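Local coordinates for D-3-phosphoglycerate dehydrogenase (Sulfolobus tokodaii, PDB 2EKL), which binds NAD and probably catalyses the NAD-dependent oxidation of D-3-phosphoglycerate, as expected of a D-isomer specific 2-hydroxyacid dehydrogenase, at residues K37-L40 and L41-I44; E136-L140 and A141-I145; L303-A306 and M307-G311. All blocks are in the same frame, centred on the assembly; numbering follows the deposited sequence.

Contact 1: residues K37-L40 and L41-I44; sequences KEEL and LNII
The side-chain amide of Asn42 comes back along the short helix 37-43 toward the backbone carbonyl of Glu38, one turn earlier, and the backbone bonds of that helix set the frame for their meeting. Asn42 N donates to Glu38 O over 3.2 Å, an ordinary i to i+4 bond, whereas the bonds from Leu41 N to Lys37 O and from Ile43 N to Glu39 O are weak. Toward the C-terminal end the pattern tightens on Leu40 O, which receives two amides: Ile44 N at 2.8 Å, almost straight on to the oxygen with a C=O...N angle of 170°, and Ile43 N, which stands above the carbonyl plane rather than on a lone pair. An i to i+3 bond thus joins the i to i+4 bond on the same oxygen.

One water bridges Asn42 OD1 and the backbone carbonyl Glu38 O. With CG anti to its own carbonyl carbon (chi1 -65°), the amide of Asn42 folds back along the preceding turn. The water donates to Asn42 OD1 at 2.6 Å and also to Glu38 O, so this carbonyl is held by a backbone amide and a solvent molecule together. Glu39 bends at chi2 (57°), bringing its carboxylate up beside both Asn42 and Ile43; Glu39 OE2 lies 3.5 Å from the methyl Ile43 CG2.

Apolar contact falls to Leu40 and Ile44, whose CD1 and CB approach to 4.4 Å. Leu40 also rests on Thr11 and Thr56, Leu41 on Asp61 and Val62 of helix 60-65, and Ile43 on Met32 and Ile35. Ser36 OG accepts from Glu39 N at the start of the helix. The chemistry is that of an amphipathic surface helix: leucine and isoleucine fasten it to the domain of the five-stranded parallel sheet, Asn42 and the Glu38 carbonyl share a water, and the acidic side chains lie on the outer side.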
loop_
_atom_site.group_PDB
_atom_site.type_symbol
_atom_site.label_atom_id
_atom_site.label_comp_id
_atom_site.label_asym_id
_atom_site.label_seq_id
_atom_site.Cartn_x
_atom_site.Cartn_y
_atom_site.Cartn_z
ATOM N N LYS A 37 27.844 -23.882 -17.585
ATOM C CA LYS A 37 27.870 -24.962 -16.596
ATOM C C LYS A 37 29.107 -25.822 -16.752
ATOM O O LYS A 37 29.781 -26.185 -15.797
ATOM C CB LYS A 37 26.621 -25.825 -16.755
ATOM C CG LYS A 37 26.188 -25.986 -18.202
ATOM C CD LYS A 37 26.745 -27.257 -18.828
ATOM C CE LYS A 37 27.237 -27.010 -20.253
ATOM N NZ LYS A 37 27.496 -25.586 -20.441
ATOM N N GLU A 38 29.338 -26.186 -18.008
ATOM C CA GLU A 38 30.428 -27.092 -18.339
ATOM C C GLU A 38 31.788 -26.443 -18.109
ATOM O O GLU A 38 32.670 -27.042 -17.493
ATOM C CB GLU A 38 30.295 -27.564 -19.791
ATOM C CG GLU A 38 31.445 -28.435 -20.278
ATOM C CD GLU A 38 31.093 -29.221 -21.531
ATOM O OE1 GLU A 38 30.218 -28.768 -22.296
ATOM O OE2 GLU A 38 31.702 -30.288 -21.757
ATOM N N GLU A 39 31.954 -25.215 -18.591
ATOM C CA GLU A 39 33.221 -24.510 -18.425
ATOM C C GLU A 39 33.514 -24.264 -16.947
ATOM O O GLU A 39 34.669 -24.291 -16.527
ATOM C CB GLU A 39 33.194 -23.181 -19.187
ATOM C CG GLU A 39 34.532 -22.439 -19.240
ATOM C CD GLU A 39 35.664 -23.268 -19.838
ATOM O OE1 GLU A 39 35.389 -24.172 -20.659
ATOM O OE2 GLU A 39 36.838 -23.003 -19.496
ATOM N N LEU A 40 32.467 -24.034 -16.158
ATOM C CA LEU A 40 32.635 -23.799 -14.728
ATOM C C LEU A 40 33.314 -24.999 -14.078
ATOM O O LEU A 40 34.278 -24.851 -13.326
ATOM C CB LEU A 40 31.282 -23.553 -14.059
ATOM C CG LEU A 40 31.302 -23.399 -12.534
ATOM C CD1 LEU A 40 32.165 -22.206 -12.134
ATOM C CD2 LEU A 40 29.884 -23.231 -12.028
ATOM N N LEU A 41 32.801 -26.189 -14.370
ATOM C CA LEU A 41 33.361 -27.414 -13.818
ATOM C C LEU A 41 34.810 -27.607 -14.251
ATOM O O LEU A 41 35.615 -28.171 -13.512
ATOM C CB LEU A 41 32.538 -28.621 -14.268
ATOM C CG LEU A 41 31.146 -28.777 -13.655
ATOM C CD1 LEU A 41 30.397 -29.891 -14.369
ATOM C CD2 LEU A 41 31.270 -29.078 -12.169
ATOM N N ASN A 42 35.141 -27.135 -15.447
ATOM C CA ASN A 42 36.497 -27.285 -15.960
ATOM C C ASN A 42 37.523 -26.402 -15.259
ATOM O O ASN A 42 38.698 -26.759 -15.184
ATOM C CB ASN A 42 36.539 -26.989 -17.465
ATOM C CG ASN A 42 35.741 -27.988 -18.281
ATOM O OD1 ASN A 42 35.870 -29.199 -18.102
ATOM N ND2 ASN A 42 34.919 -27.483 -19.195
ATOM N N ILE A 43 37.087 -25.260 -14.731
ATOM C CA ILE A 43 38.024 -24.342 -14.089
ATOM C C ILE A 43 37.826 -24.041 -12.606
ATOM O O ILE A 43 38.682 -23.403 -11.994
ATOM C CB ILE A 43 38.049 -22.988 -14.827
ATOM C CG1 ILE A 43 36.713 -22.263 -14.637
ATOM C CG2 ILE A 43 38.322 -23.208 -16.309
ATOM C CD1 ILE A 43 36.703 -20.846 -15.185
ATOM N N ILE A 44 36.719 -24.489 -12.024
ATOM C CA ILE A 44 36.465 -24.195 -10.614
ATOM C C ILE A 44 37.594 -24.637 -9.680
ATOM O O ILE A 44 37.816 -24.035 -8.628
ATOM C CB ILE A 44 35.133 -24.825 -10.138
ATOM C CG1 ILE A 44 34.824 -24.365 -8.710
ATOM C CG2 ILE A 44 35.208 -26.344 -10.206
ATOM C CD1 ILE A 44 34.743 -22.853 -8.555
HETATM O O HOH W 1 33.289 -29.718 -17.883
#

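Contact 2: residues E136-L140 and A141-I145; sequences EGLEL and AGKTI
Lys143 reaches back across the turn to Glu139, and its ammonium NZ donates to Glu139 O over 2.7 Å. Its chain is extended beyond CG, with chi2 to chi4 all close to 180°, which carries CD and CE alongside the same carbonyl oxygen before NZ binds it in the carbonyl plane. Lys143 NZ also comes to 3.7 Å from Leu138 CB. The charge of NZ is met by a salt bridge to Glu290 of the second subunit.

Leu140 opens the type II beta turn that Lys143 closes. Its carbonyl O accepts from Lys143 N at 3.0 Å, and Gly142 has a positive phi of 83°, where a CB would be jammed against the preceding carbonyl. The leucine side chain leaves the turn and sinks among Met113, Ile114 and Ala117 of helix 102-118.

Ala141 occupies the next corner. A water donates to Ala141 O at 2.8 Å and to Glu139 OE2, tying the carboxylate to the turn. Glu139 OE1 is hydrogen-bonded to Ser104 OG and salt-bridged to Arg294, both of the second subunit.

The turn leads into strand 144-148, the first strand of the NAD-binding Rossmann domain. The Lys143 ammonium and the Glu139 carboxylate are shared between the turn and the second subunit, so the same charged groups brace the turn and join the dimer interface.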
loop_
_atom_site.group_PDB
_atom_site.type_symbol
_atom_site.label_atom_id
_atom_site.label_comp_id
_atom_site.label_asym_id
_atom_site.label_seq_id
_atom_site.Cartn_x
_atom_site.Cartn_y
_atom_site.Cartn_z
ATOM N N GLU A 136 -15.663 -0.311 -4.684
ATOM C CA GLU A 136 -15.687 -0.415 -3.227
ATOM C C GLU A 136 -14.885 -1.587 -2.667
ATOM O O GLU A 136 -14.958 -2.705 -3.175
ATOM C CB GLU A 136 -17.133 -0.510 -2.735
ATOM C CG GLU A 136 -17.273 -0.511 -1.221
ATOM C CD GLU A 136 -18.704 -0.728 -0.768
ATOM O OE1 GLU A 136 -19.535 0.180 -0.965
ATOM O OE2 GLU A 136 -18.993 -1.810 -0.221
ATOM N N GLY A 137 -14.125 -1.313 -1.610
ATOM C CA GLY A 137 -13.324 -2.340 -0.965
ATOM C C GLY A 137 -13.614 -2.449 0.527
ATOM O O GLY A 137 -14.737 -2.194 0.981
ATOM N N LEU A 138 -12.591 -2.820 1.291
ATOM C CA LEU A 138 -12.716 -2.987 2.736
ATOM C C LEU A 138 -11.748 -2.112 3.526
ATOM O O LEU A 138 -10.601 -1.917 3.121
ATOM C CB LEU A 138 -12.464 -4.451 3.109
ATOM C CG LEU A 138 -13.414 -5.497 2.516
ATOM C CD1 LEU A 138 -12.955 -6.891 2.919
ATOM C CD2 LEU A 138 -14.830 -5.237 3.011
ATOM N N GLU A 139 -12.217 -1.602 4.661
ATOM C CA GLU A 139 -11.398 -0.773 5.545
ATOM C C GLU A 139 -10.603 -1.710 6.467
ATOM O O GLU A 139 -11.059 -2.814 6.789
ATOM C CB GLU A 139 -12.302 0.159 6.358
ATOM C CG GLU A 139 -11.568 1.127 7.267
ATOM C CD GLU A 139 -12.508 2.133 7.898
ATOM O OE1 GLU A 139 -12.771 3.178 7.262
ATOM O OE2 GLU A 139 -12.999 1.870 9.023
ATOM N N LEU A 140 -9.424 -1.277 6.902
ATOM C CA LEU A 140 -8.574 -2.124 7.733
ATOM C C LEU A 140 -8.531 -1.790 9.215
ATOM O O LEU A 140 -8.365 -2.687 10.049
ATOM C CB LEU A 140 -7.149 -2.122 7.168
ATOM C CG LEU A 140 -7.060 -2.704 5.753
ATOM C CD1 LEU A 140 -5.716 -2.354 5.114
ATOM C CD2 LEU A 140 -7.256 -4.210 5.818
ATOM N N ALA A 141 -8.670 -0.511 9.539
ATOM C CA ALA A 141 -8.633 -0.065 10.925
ATOM C C ALA A 141 -9.651 -0.823 11.767
ATOM O O ALA A 141 -10.766 -1.086 11.316
ATOM C CB ALA A 141 -8.911 1.436 10.994
ATOM N N GLY A 142 -9.253 -1.182 12.985
ATOM C CA GLY A 142 -10.144 -1.892 13.887
ATOM C C GLY A 142 -10.216 -3.388 13.663
ATOM O O GLY A 142 -10.699 -4.131 14.522
ATOM N N LYS A 143 -9.743 -3.844 12.511
ATOM C CA LYS A 143 -9.770 -5.266 12.223
ATOM C C LYS A 143 -8.543 -5.960 12.794
ATOM O O LYS A 143 -7.598 -5.310 13.246
ATOM C CB LYS A 143 -9.896 -5.491 10.717
ATOM C CG LYS A 143 -11.249 -5.013 10.207
ATOM C CD LYS A 143 -11.444 -5.263 8.735
ATOM C CE LYS A 143 -12.783 -4.708 8.286
ATOM N NZ LYS A 143 -12.925 -4.780 6.814
ATOM N N THR A 144 -8.568 -7.285 12.782
ATOM C CA THR A 144 -7.480 -8.079 13.328
ATOM C C THR A 144 -6.589 -8.685 12.256
ATOM O O THR A 144 -7.080 -9.287 11.301
ATOM C CB THR A 144 -8.040 -9.227 14.189
ATOM O OG1 THR A 144 -8.801 -8.679 15.271
ATOM C CG2 THR A 144 -6.913 -10.087 14.748
ATOM N N ILE A 145 -5.279 -8.522 12.413
ATOM C CA ILE A 145 -4.336 -9.104 11.463
ATOM C C ILE A 145 -3.543 -10.196 12.173
ATOM O O ILE A 145 -3.129 -10.033 13.326
ATOM C CB ILE A 145 -3.356 -8.051 10.882
ATOM C CG1 ILE A 145 -2.415 -8.727 9.878
ATOM C CG2 ILE A 145 -2.576 -7.368 12.007
ATOM C CD1 ILE A 145 -1.482 -7.762 9.149
HETATM O O HOH W 2 -12.969 -0.801 9.646
#

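Contact 3: residues L303-A306 and M307-G311; sequences LLNA and MKELG
Met307 lays its thioether against Leu303, one turn earlier on helix 289-309, with Met307 SD 4.0 Å from Leu303 CG. The two side chains pass each other at a slant. Leu304 closes in from the adjoining position, its CD2 4.3 Å from Met307 SD, so two leucines border the sulfur at roughly a right angle. The methionine chain is turned back along the helix by a chi1 of -68°, which puts CG beside the backbone N and 3.1 Å from Leu303 O; a bend at chi3 (81°) then takes CE away from the Leu303 side.

On the polar face, Asn305 and Glu309 also stand one turn apart. A water spans them, donating to Glu309 OE2 at 2.6 Å and, over a longer gap, to Asn305 OD1. Glu309 is bent at chi2, and its CG lies 3.3 Å from Asn305 O.

These side chains take their spacing from three regular i to i+4 bonds of nearly equal length: Met307 N to Leu303 O, Lys308 N to Leu304 O, and Glu309 N to Asn305 O at 3.0 Å. Next, Leu310 N makes only a weak bond to Ala306 O, while Leu310 CG packs 3.3 Å from that oxygen. The helix then stops in a Schellman motif: Gly311 takes a positive phi of 78° and its N bonds back to Lys308 O at 2.9 Å.

Farther out, Leu303, Ala306, Met307 and Leu310 all bear on Ile71 of strand 71-74, and Leu303 and Met307 also meet Leu22 of helix 16-24. Ile313, the C-terminal residue, touches Leu304 and Met307. A sulfur bedded in aliphatic carbon on one face and a water-bridged amide and carboxylate on the other make this an amphipathic helix end, fixed to the five-stranded sheet by dispersion and hydrophobic forces.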
loop_
_atom_site.group_PDB
_atom_site.type_symbol
_atom_site.label_atom_id
_atom_site.label_comp_id
_atom_site.label_asym_id
_atom_site.label_seq_id
_atom_site.Cartn_x
_atom_site.Cartn_y
_atom_site.Cartn_z
ATOM N N LEU A 303 32.251 -11.079 2.863
ATOM C CA LEU A 303 33.287 -11.790 2.125
ATOM C C LEU A 303 34.655 -11.353 2.634
ATOM O O LEU A 303 35.546 -12.182 2.840
ATOM C CB LEU A 303 33.176 -11.498 0.626
ATOM C CG LEU A 303 34.294 -12.058 -0.258
ATOM C CD1 LEU A 303 34.421 -13.557 -0.037
ATOM C CD2 LEU A 303 33.994 -11.745 -1.723
ATOM N N LEU A 304 34.820 -10.051 2.842
ATOM C CA LEU A 304 36.089 -9.519 3.332
ATOM C C LEU A 304 36.412 -10.044 4.728
ATOM O O LEU A 304 37.561 -10.380 5.020
ATOM C CB LEU A 304 36.059 -7.989 3.360
ATOM C CG LEU A 304 36.095 -7.257 2.015
ATOM C CD1 LEU A 304 36.088 -5.763 2.255
ATOM C CD2 LEU A 304 37.337 -7.658 1.239
ATOM N N ASN A 305 35.401 -10.114 5.591
ATOM C CA ASN A 305 35.617 -10.610 6.946
ATOM C C ASN A 305 36.074 -12.065 6.911
ATOM O O ASN A 305 36.984 -12.456 7.651
ATOM C CB ASN A 305 34.341 -10.494 7.780
ATOM C CG ASN A 305 34.567 -10.864 9.237
ATOM O OD1 ASN A 305 35.354 -10.223 9.939
ATOM N ND2 ASN A 305 33.884 -11.907 9.698
ATOM N N ALA A 306 35.439 -12.863 6.056
ATOM C CA ALA A 306 35.791 -14.273 5.911
ATOM C C ALA A 306 37.219 -14.404 5.384
ATOM O O ALA A 306 37.966 -15.297 5.790
ATOM C CB ALA A 306 34.821 -14.960 4.965
ATOM N N MET A 307 37.597 -13.516 4.470
ATOM C CA MET A 307 38.944 -13.542 3.916
ATOM C C MET A 307 39.959 -13.172 4.994
ATOM O O MET A 307 41.036 -13.771 5.081
ATOM C CB MET A 307 39.052 -12.572 2.736
ATOM C CG MET A 307 38.251 -13.001 1.517
ATOM S SD MET A 307 38.267 -11.755 0.213
ATOM C CE MET A 307 39.853 -12.086 -0.542
ATOM N N LYS A 308 39.614 -12.196 5.828
ATOM C CA LYS A 308 40.519 -11.769 6.891
ATOM C C LYS A 308 40.729 -12.891 7.903
ATOM O O LYS A 308 41.846 -13.117 8.369
ATOM C CB LYS A 308 39.974 -10.530 7.603
ATOM C CG LYS A 308 40.877 -10.029 8.724
ATOM C CD LYS A 308 40.389 -8.710 9.299
ATOM C CE LYS A 308 40.481 -7.590 8.276
ATOM N NZ LYS A 308 40.103 -6.274 8.864
ATOM N N GLU A 309 39.655 -13.592 8.243
ATOM C CA GLU A 309 39.759 -14.692 9.195
ATOM C C GLU A 309 40.656 -15.794 8.640
ATOM O O GLU A 309 41.279 -16.543 9.395
ATOM C CB GLU A 309 38.373 -15.252 9.508
ATOM C CG GLU A 309 37.497 -14.305 10.318
ATOM C CD GLU A 309 37.992 -14.116 11.744
ATOM O OE1 GLU A 309 38.965 -14.795 12.140
ATOM O OE2 GLU A 309 37.402 -13.293 12.474
ATOM N N LEU A 310 40.724 -15.885 7.316
ATOM C CA LEU A 310 41.549 -16.894 6.662
ATOM C C LEU A 310 42.973 -16.398 6.444
ATOM O O LEU A 310 43.818 -17.128 5.922
ATOM C CB LEU A 310 40.920 -17.296 5.322
ATOM C CG LEU A 310 39.659 -18.159 5.428
ATOM C CD1 LEU A 310 39.021 -18.320 4.059
ATOM C CD2 LEU A 310 40.022 -19.517 6.016
ATOM N N GLY A 311 43.230 -15.157 6.847
ATOM C CA GLY A 311 44.551 -14.570 6.707
ATOM C C GLY A 311 44.902 -14.089 5.311
ATOM O O GLY A 311 46.065 -13.791 5.027
HETATM O O HOH W 3 37.083 -10.738 12.528
#

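Along the chain the three contacts come in series, 37-44, 136-145 and 303-311. Contacts 1 and 3 belong to the domain of the five-stranded parallel sheet, with centres 25 Å apart and nearest atoms about 13 Å apart. Contact 1 lies on helix 37-43; contact 3 ends helix 289-309, which returns the chain to that domain after the Rossmann domain. Contact 2 leads into strand 144-148 of the seven-stranded sheet, its centre 54 Å from that of contact 1 and 50 Å from that of contact 3. It belongs to the NAD-binding domain and alone meets the second subunit, so the three mark distant parts of a two-domain fold, all away from the bound NAD.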